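PDB 2NRK: GrpB family protein, which is of unknown function but belongs to the GrpB (UPF0157) family, which is grouped with the nucleotidyltransferase superfamily. Local coordinates for residues K31-K36 with I63-L68; G41-P46 with P52-L57; L92-G95 with T100-V103. All blocks are in the same frame, centred on the assembly; numbering follows the deposited sequence. Where two conformers were deposited one is given.

Contact 1: K31-K36 with I63-L68; sequences KENCLK and IEKVDL
N33 carries the direct touch between K31-K36 and I63-L68: its amide nitrogen ND2 lies 3.8 Å from K65 CB and equally far from V66 CG2. These are van der Waals contacts with the near flank of a helical turn, the N33 side chain meeting V66 at about a right angle. CG trans to the backbone N (chi1 -167°) puts the amide against K65 and V66.

Two waters make the polar link. One accepts from N33 ND2 at 3.0 Å and gives a weak bond to K65 O at 2.9 Å. The other donates to N33 OD1 and accepts from K65 NZ at 2.8 Å, a place the ammonium group reaches because the lysine chain bends at chi3 (73°). OD1 also accepts the backbone N-H of E62, so the buried amide is tied both to water and to protein.

C34 N to K31 O closes the turn after helix 14-30, and V66 N to I63 O closes one in the helical loop before helix 70-75. Just beyond the first turn, L35 and K36 both face I59, forming a classic beta bulge at the start of strand 34-40, a strand of the mixed sheet outermost within this chain.

Contact 2: G41-P46 with P52-L57; sequences GSTSVP and PIIDFL
T43, in the 3-10 turn 42-44, packs its side chain on the start of strand 54-60. Its methyl CG2 presses on the backbone carbonyl of I53 at 3.3 Å from the oxygen, while its hydroxyl OG1 lies 3.7 Å from I54 CD1, the two side chains meeting at about a right angle. Beside this van der Waals contact, G41 CA comes within 4.0 Å of D55 OD2, at a glycine with positive phi (74°).

One water joins the two backbones where they do not bond directly. It accepts from T43 N at 3.0 Å and from D55 N at 3.1 Å, and donates to D55 OD2 at 2.7 Å. The aspartate clasps it with both its N-H and its carboxylate because CG sits beside its own backbone N (chi1 -65°).

A Gly-Ser pair after one strand, followed by an aspartate on the next, recalls part of the signature of the nucleotidyltransferase fold, where such elements form the active site; whether D55 acts in this way here is not established.

Farther out, G41 O takes both S44 N and S44 OG, the hydroxyl at 2.7 Å and in the carbonyl plane, which fixes the turn that presents T43. T43 OG1 is hydrogen-bonded to H39 NE2 from strand 34-40. D55 OD1, the second carboxylate oxygen, is bonded to H104 NE2 on strand 101-107. W15 of helix 14-30 packs against both T43 and I54.

Contact 3: L92-G95 with T100-V103; sequences LRKG and THHV
K94 O is gripped by two backbone N-H groups, T100 N at 2.7 Å and H101 N at 3.0 Å. The T100 bond is nearly straight (174°) and arrives on a lone pair in the carbonyl plane; that of H101 comes in tilted from the plane. T100 OG1 lies near the same oxygen, but its proton has a second possible acceptor. OG1 is also paired with H101 ND1 at 2.8 Å, either atom possibly the donor, a link that holds the imidazole's rotation.

K94 runs alongside that ring. Its CE sits over one face, 4.0 Å from the centroid of H101 and offset toward the rim, a CH-pi contact. CG lies between the backbone N and the carbonyl carbon (chi1 81°), and the chain beyond it is extended, carrying the ammonium group past the imidazole to I76 O and to a salt bridge with E22 of helix 14-30.

The two segments flank the loop of a beta hairpin: the end of strand 89-94 and the start of strand 101-107. Residues 92-94 and 101-103 run antiparallel, 174° between their directions. T100 and H101 both face K94 in a classic beta bulge at the loop end, next to the cis peptide that precedes G95.

Away from the bulge the pairing is regular. L92 and V103 exchange two backbone bonds, the shorter from V103 N to L92 O at 2.8 Å, and their side chains lie side by side with CB to CB at 3.8 Å, on the same sheet face as K94 and H101. The other face carries R93 and H102, a non-hydrogen-bonded pair: R93 CB meets H102 CD2 obliquely at 3.8 Å. The polar ends then part, R93 NE to E79 in a salt bridge and H102 NE2 to R99.

How the contacts relate
Each contact has a segment on one mixed sheet. Contact 2 is nearest the chain's middle and contact 3 somewhat farther out, both partly buried; contact 1 lies at one end of the sheet, its centre about 18 Å from the centre of the chain, yet N33 and V66 are buried and only K65 of the touching residues is exposed. Contacts 2 and 3 touch: strands 54-60 and 101-107 are parallel neighbours, with F56 N bonded to H102 O at 2.9 Å. Contact 1, on strand 34-40, touches neither. Chemistry follows place: direct backbone pairing across contact 3 within the hairpin, one bridging water in contact 2 beside a turn, and two waters around a single amide in contact 1.

Contact 1: K31-K36 with I63-L68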
loop_
_atom_site.group_PDB
_atom_site.type_symbol
_atom_site.label_atom_id
_atom_site.label_comp_id
_atom_site.label_asym_id
_atom_site.label_seq_id
_atom_site.Cartn_x
_atom_site.Cartn_y
_atom_site.Cartn_z
ATOM N N LYS A 31 -21.835 -7.490 0.216
ATOM C CA LYS A 31 -21.674 -8.851 0.738
ATOM C C LYS A 31 -20.201 -9.276 0.750
ATOM O O LYS A 31 -19.334 -8.462 1.094
ATOM C CB LYS A 31 -22.581 -9.848 -0.007
ATOM C CG LYS A 31 -24.072 -9.454 0.104
ATOM C CD LYS A 31 -25.021 -10.424 -0.518
ATOM C CE LYS A 31 -26.415 -9.771 -0.533
ATOM N NZ LYS A 31 -27.413 -10.681 -1.122
ATOM N N GLU A 32 -19.930 -10.519 0.344
ATOM C CA GLU A 32 -18.583 -11.105 0.461
ATOM C C GLU A 32 -17.514 -10.427 -0.384
ATOM O O GLU A 32 -16.323 -10.524 -0.059
ATOM C CB GLU A 32 -18.590 -12.610 0.147
ATOM C CG GLU A 32 -19.467 -13.464 1.061
ATOM C CD GLU A 32 -20.924 -13.494 0.631
ATOM O OE1 GLU A 32 -21.290 -12.792 -0.340
ATOM O OE2 GLU A 32 -21.705 -14.244 1.255
ATOM N N ASN A 33 -17.925 -9.730 -1.443
ATOM C CA ASN A 33 -16.979 -9.057 -2.317
ATOM C C ASN A 33 -16.307 -7.867 -1.600
ATOM O O ASN A 33 -15.262 -7.381 -2.039
ATOM C CB ASN A 33 -17.704 -8.566 -3.563
ATOM C CG ASN A 33 -16.763 -8.138 -4.668
ATOM O OD1 ASN A 33 -15.622 -8.601 -4.767
ATOM N ND2 ASN A 33 -17.252 -7.261 -5.523
ATOM N N CYS A 34 -16.918 -7.406 -0.512
ATOM C CA CYS A 34 -16.392 -6.239 0.227
ATOM C C CYS A 34 -15.339 -6.672 1.238
ATOM O O CYS A 34 -15.632 -7.424 2.188
ATOM C CB CYS A 34 -17.512 -5.488 0.944
ATOM S SG CYS A 34 -16.909 -4.014 1.810
ATOM N N LEU A 35 -14.103 -6.229 1.022
ATOM C CA LEU A 35 -13.022 -6.576 1.949
ATOM C C LEU A 35 -12.969 -5.591 3.104
ATOM O O LEU A 35 -12.635 -5.990 4.245
ATOM C CB LEU A 35 -11.659 -6.559 1.237
ATOM C CG LEU A 35 -11.467 -7.704 0.233
ATOM C CD1 LEU A 35 -10.286 -7.406 -0.671
ATOM C CD2 LEU A 35 -11.242 -9.041 0.965
ATOM N N LYS A 36 -13.261 -4.316 2.819
ATOM C CA LYS A 36 -13.114 -3.274 3.835
ATOM C C LYS A 36 -13.839 -2.004 3.376
ATOM O O LYS A 36 -13.797 -1.663 2.209
ATOM C CB LYS A 36 -11.611 -2.971 4.029
ATOM C CG LYS A 36 -11.295 -1.982 5.131
ATOM C CD LYS A 36 -11.571 -2.621 6.475
ATOM C CE LYS A 36 -11.239 -1.629 7.573
ATOM N NZ LYS A 36 -11.320 -2.393 8.831
ATOM N N ILE A 63 -13.720 -5.933 -8.999
ATOM C CA ILE A 63 -14.399 -4.682 -9.348
ATOM C C ILE A 63 -15.544 -4.880 -10.340
ATOM O O ILE A 63 -16.600 -4.280 -10.194
ATOM C CB ILE A 63 -13.414 -3.561 -9.790
ATOM C CG1 ILE A 63 -14.113 -2.172 -9.750
ATOM C CG2 ILE A 63 -12.802 -3.810 -11.149
ATOM C CD1 ILE A 63 -14.462 -1.676 -8.354
ATOM N N GLU A 64 -15.367 -5.778 -11.305
ATOM C CA GLU A 64 -16.404 -5.952 -12.341
ATOM C C GLU A 64 -17.706 -6.479 -11.763
ATOM O O GLU A 64 -18.796 -6.178 -12.273
ATOM C CB GLU A 64 -15.888 -6.835 -13.484
ATOM C CG GLU A 64 -14.621 -6.265 -14.130
ATOM C CD GLU A 64 -14.466 -6.618 -15.611
ATOM O OE1 GLU A 64 -15.152 -7.555 -16.109
ATOM O OE2 GLU A 64 -13.633 -5.952 -16.282
ATOM N N LYS A 65 -17.599 -7.264 -10.702
ATOM C CA LYS A 65 -18.761 -7.762 -9.970
ATOM C C LYS A 65 -19.639 -6.658 -9.354
ATOM O O LYS A 65 -20.833 -6.868 -9.071
ATOM C CB LYS A 65 -18.309 -8.712 -8.875
ATOM C CG LYS A 65 -18.304 -10.202 -9.302
ATOM C CD LYS A 65 -17.833 -11.066 -8.129
ATOM C CE LYS A 65 -18.894 -11.174 -7.019
ATOM N NZ LYS A 65 -18.414 -12.084 -5.926
ATOM N N VAL A 66 -19.055 -5.481 -9.139
ATOM C CA VAL A 66 -19.793 -4.378 -8.518
ATOM C C VAL A 66 -20.850 -3.861 -9.500
ATOM O O VAL A 66 -21.907 -3.383 -9.092
ATOM C CB VAL A 66 -18.813 -3.256 -8.041
ATOM C CG1 VAL A 66 -19.559 -2.013 -7.521
ATOM C CG2 VAL A 66 -17.900 -3.812 -6.949
ATOM N N ASP A 67 -20.567 -3.974 -10.790
ATOM C CA ASP A 67 -21.550 -3.589 -11.814
ATOM C C ASP A 67 -22.880 -4.313 -11.702
ATOM O O ASP A 67 -23.919 -3.752 -12.056
ATOM C CB ASP A 67 -20.941 -3.740 -13.208
ATOM C CG ASP A 67 -19.736 -2.827 -13.398
ATOM O OD1 ASP A 67 -19.723 -1.696 -12.833
ATOM O OD2 ASP A 67 -18.783 -3.253 -14.075
ATOM N N LEU A 68 -22.867 -5.538 -11.182
ATOM C CA LEU A 68 -24.110 -6.301 -11.002
ATOM C C LEU A 68 -25.035 -5.642 -9.986
ATOM O O LEU A 68 -26.239 -5.966 -9.947
ATOM C CB LEU A 68 -23.821 -7.721 -10.502
ATOM C CG LEU A 68 -22.889 -8.647 -11.266
ATOM C CD1 LEU A 68 -22.654 -9.945 -10.494
ATOM C CD2 LEU A 68 -23.495 -8.938 -12.614
HETATM O O HOH W 1 -20.160 -7.272 -6.269
HETATM O O HOH W 2 -15.824 -11.606 -4.924
#

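Contact 2: G41-P46 with P52-L57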
loop_
_atom_site.group_PDB
_atom_site.type_symbol
_atom_site.label_atom_id
_atom_site.label_comp_id
_atom_site.label_asym_id
_atom_site.label_seq_id
_atom_site.Cartn_x
_atom_site.Cartn_y
_atom_site.Cartn_z
ATOM N N GLY A 41 -11.003 11.007 3.278
ATOM C CA GLY A 41 -11.277 12.410 2.932
ATOM C C GLY A 41 -11.316 13.289 4.171
ATOM O O GLY A 41 -11.029 12.810 5.262
ATOM N N SER A 42 -11.681 14.559 3.996
ATOM C CA SER A 42 -11.543 15.489 5.139
ATOM C C SER A 42 -12.457 15.148 6.298
ATOM O O SER A 42 -12.083 15.412 7.466
ATOM C CB SER A 42 -11.747 16.928 4.684
ATOM O OG SER A 42 -10.649 17.281 3.858
ATOM N N THR A 43 -13.629 14.553 6.027
ATOM C CA THR A 43 -14.544 14.277 7.166
ATOM C C THR A 43 -14.041 13.143 8.077
ATOM O O THR A 43 -14.575 12.947 9.178
ATOM C CB THR A 43 -16.029 14.011 6.748
ATOM O OG1 THR A 43 -16.116 12.736 6.097
ATOM C CG2 THR A 43 -16.593 15.155 5.875
ATOM N N SER A 44 -12.995 12.437 7.642
ATOM C CA SER A 44 -12.408 11.337 8.415
ATOM C C SER A 44 -11.267 11.829 9.325
ATOM O O SER A 44 -10.660 11.017 10.008
ATOM C CB SER A 44 -11.886 10.225 7.476
ATOM O OG SER A 44 -10.683 10.616 6.822
ATOM N N VAL A 45 -10.978 13.135 9.306
ATOM C CA VAL A 45 -9.881 13.693 10.103
ATOM C C VAL A 45 -10.493 14.504 11.240
ATOM O O VAL A 45 -11.025 15.600 11.019
ATOM C CB VAL A 45 -8.981 14.591 9.237
ATOM C CG1 VAL A 45 -7.836 15.193 10.094
ATOM C CG2 VAL A 45 -8.414 13.789 8.070
ATOM N N PRO A 46 -10.482 13.958 12.463
ATOM C CA PRO A 46 -11.079 14.740 13.526
ATOM C C PRO A 46 -10.557 16.180 13.632
ATOM O O PRO A 46 -9.345 16.435 13.524
ATOM C CB PRO A 46 -10.734 13.934 14.797
ATOM C CG PRO A 46 -10.738 12.480 14.273
ATOM C CD PRO A 46 -10.061 12.613 12.908
ATOM N N PRO A 52 -19.453 19.073 4.226
ATOM C CA PRO A 52 -20.125 17.954 4.907
ATOM C C PRO A 52 -20.586 16.877 3.935
ATOM O O PRO A 52 -21.803 16.614 3.806
ATOM C CB PRO A 52 -21.322 18.629 5.579
ATOM C CG PRO A 52 -21.627 19.777 4.736
ATOM C CD PRO A 52 -20.316 20.272 4.158
ATOM N N ILE A 53 -19.619 16.299 3.227
ATOM C CA ILE A 53 -19.845 15.209 2.288
ATOM C C ILE A 53 -18.940 14.071 2.765
ATOM O O ILE A 53 -17.715 14.236 2.862
ATOM C CB ILE A 53 -19.430 15.581 0.839
ATOM C CG1 ILE A 53 -20.221 16.815 0.360
ATOM C CG2 ILE A 53 -19.654 14.403 -0.093
ATOM C CD1 ILE A 53 -19.762 17.327 -0.995
ATOM N N ILE A 54 -19.550 12.940 3.103
ATOM C CA ILE A 54 -18.778 11.835 3.674
ATOM C C ILE A 54 -18.172 11.033 2.528
ATOM O O ILE A 54 -18.909 10.572 1.647
ATOM C CB ILE A 54 -19.649 10.872 4.521
ATOM C CG1 ILE A 54 -20.527 11.598 5.570
ATOM C CG2 ILE A 54 -18.770 9.792 5.190
ATOM C CD1 ILE A 54 -19.751 12.373 6.608
ATOM N N ASP A 55 -16.849 10.856 2.562
ATOM C CA ASP A 55 -16.149 9.989 1.598
ATOM C C ASP A 55 -15.908 8.595 2.145
ATOM O O ASP A 55 -15.367 8.436 3.288
ATOM C CB ASP A 55 -14.791 10.573 1.191
ATOM C CG ASP A 55 -14.938 11.876 0.444
ATOM O OD1 ASP A 55 -15.257 11.827 -0.757
ATOM O OD2 ASP A 55 -14.743 12.946 1.079
ATOM N N PHE A 56 -16.252 7.608 1.320
ATOM C CA PHE A 56 -16.085 6.162 1.605
ATOM C C PHE A 56 -15.085 5.537 0.654
ATOM O O PHE A 56 -15.149 5.772 -0.577
ATOM C CB PHE A 56 -17.421 5.400 1.452
ATOM C CG PHE A 56 -18.517 5.923 2.332
ATOM C CD1 PHE A 56 -18.858 5.251 3.502
ATOM C CD2 PHE A 56 -19.190 7.096 2.011
ATOM C CE1 PHE A 56 -19.841 5.759 4.371
ATOM C CE2 PHE A 56 -20.180 7.599 2.864
ATOM C CZ PHE A 56 -20.510 6.930 4.053
ATOM N N LEU A 57 -14.137 4.779 1.226
ATOM C CA LEU A 57 -13.204 3.957 0.434
ATOM C C LEU A 57 -13.652 2.519 0.604
ATOM O O LEU A 57 -13.672 2.008 1.714
ATOM C CB LEU A 57 -11.762 4.138 0.926
ATOM C CG LEU A 57 -10.705 3.233 0.236
ATOM C CD1 LEU A 57 -10.656 3.460 -1.280
ATOM C CD2 LEU A 57 -9.306 3.482 0.828
HETATM O O HOH W 3 -14.668 12.752 3.812
#

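Contact 3: L92-G95 with T100-V103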
loop_
_atom_site.group_PDB
_atom_site.type_symbol
_atom_site.label_atom_id
_atom_site.label_comp_id
_atom_site.label_asym_id
_atom_site.label_seq_id
_atom_site.Cartn_x
_atom_site.Cartn_y
_atom_site.Cartn_z
ATOM N N LEU A 92 -19.701 6.289 -6.694
ATOM C CA LEU A 92 -21.123 6.528 -6.399
ATOM C C LEU A 92 -21.251 7.886 -5.742
ATOM O O LEU A 92 -20.427 8.262 -4.917
ATOM C CB LEU A 92 -21.685 5.495 -5.408
ATOM C CG LEU A 92 -21.389 3.997 -5.558
ATOM C CD1 LEU A 92 -22.003 3.230 -4.397
ATOM C CD2 LEU A 92 -21.938 3.509 -6.841
ATOM N N ARG A 93 -22.315 8.600 -6.073
ATOM C CA ARG A 93 -22.610 9.852 -5.387
ATOM C C ARG A 93 -24.078 9.943 -5.088
ATOM O O ARG A 93 -24.937 9.470 -5.862
ATOM C CB ARG A 93 -22.153 11.066 -6.227
ATOM C CG ARG A 93 -22.883 11.214 -7.525
ATOM C CD ARG A 93 -22.204 12.301 -8.399
ATOM N NE ARG A 93 -23.038 12.519 -9.557
ATOM C CZ ARG A 93 -22.653 13.195 -10.636
ATOM N NH1 ARG A 93 -21.429 13.715 -10.674
ATOM N NH2 ARG A 93 -23.491 13.320 -11.653
ATOM N N LYS A 94 -24.363 10.555 -3.950
ATOM C CA LYS A 94 -25.745 10.911 -3.613
ATOM C C LYS A 94 -25.782 12.123 -2.703
ATOM O O LYS A 94 -24.771 12.475 -2.108
ATOM C CB LYS A 94 -26.462 9.704 -2.997
ATOM C CG LYS A 94 -26.230 9.407 -1.551
ATOM C CD LYS A 94 -27.176 8.260 -1.137
ATOM C CE LYS A 94 -26.836 7.672 0.198
ATOM N NZ LYS A 94 -27.803 6.608 0.768
ATOM N N GLY A 95 -26.943 12.767 -2.589
ATOM C CA GLY A 95 -28.180 12.303 -3.186
ATOM C C GLY A 95 -28.638 13.265 -4.243
ATOM O O GLY A 95 -27.918 14.210 -4.581
ATOM N N THR A 100 -24.220 14.433 -0.304
ATOM C CA THR A 100 -23.990 13.993 1.065
ATOM C C THR A 100 -22.964 12.847 1.189
ATOM O O THR A 100 -22.352 12.692 2.242
ATOM C CB THR A 100 -25.306 13.516 1.739
ATOM O OG1 THR A 100 -25.973 12.550 0.887
ATOM C CG2 THR A 100 -26.238 14.707 1.995
ATOM N N HIS A 101 -22.868 12.003 0.166
ATOM C CA HIS A 101 -22.019 10.781 0.249
ATOM C C HIS A 101 -21.303 10.573 -1.080
ATOM O O HIS A 101 -21.924 10.645 -2.136
ATOM C CB HIS A 101 -22.833 9.509 0.544
ATOM C CG HIS A 101 -23.646 9.558 1.802
ATOM N ND1 HIS A 101 -24.840 10.243 1.897
ATOM C CD2 HIS A 101 -23.479 8.934 2.988
ATOM C CE1 HIS A 101 -25.352 10.066 3.102
ATOM N NE2 HIS A 101 -24.536 9.290 3.793
ATOM N N HIS A 102 -19.996 10.354 -1.023
ATOM C CA HIS A 102 -19.192 10.001 -2.220
ATOM C C HIS A 102 -18.528 8.660 -1.890
ATOM O O HIS A 102 -17.912 8.520 -0.821
ATOM C CB HIS A 102 -18.104 11.011 -2.477
ATOM C CG HIS A 102 -18.606 12.288 -3.063
ATOM N ND1 HIS A 102 -17.840 13.430 -3.111
ATOM C CD2 HIS A 102 -19.800 12.602 -3.615
ATOM C CE1 HIS A 102 -18.533 14.393 -3.691
ATOM N NE2 HIS A 102 -19.723 13.922 -4.010
ATOM N N VAL A 103 -18.741 7.670 -2.745
ATOM C CA VAL A 103 -18.207 6.326 -2.490
ATOM C C VAL A 103 -17.207 5.981 -3.562
ATOM O O VAL A 103 -17.523 6.049 -4.754
ATOM C CB VAL A 103 -19.369 5.280 -2.464
ATOM C CG1 VAL A 103 -18.828 3.877 -2.157
ATOM C CG2 VAL A 103 -20.429 5.681 -1.436
#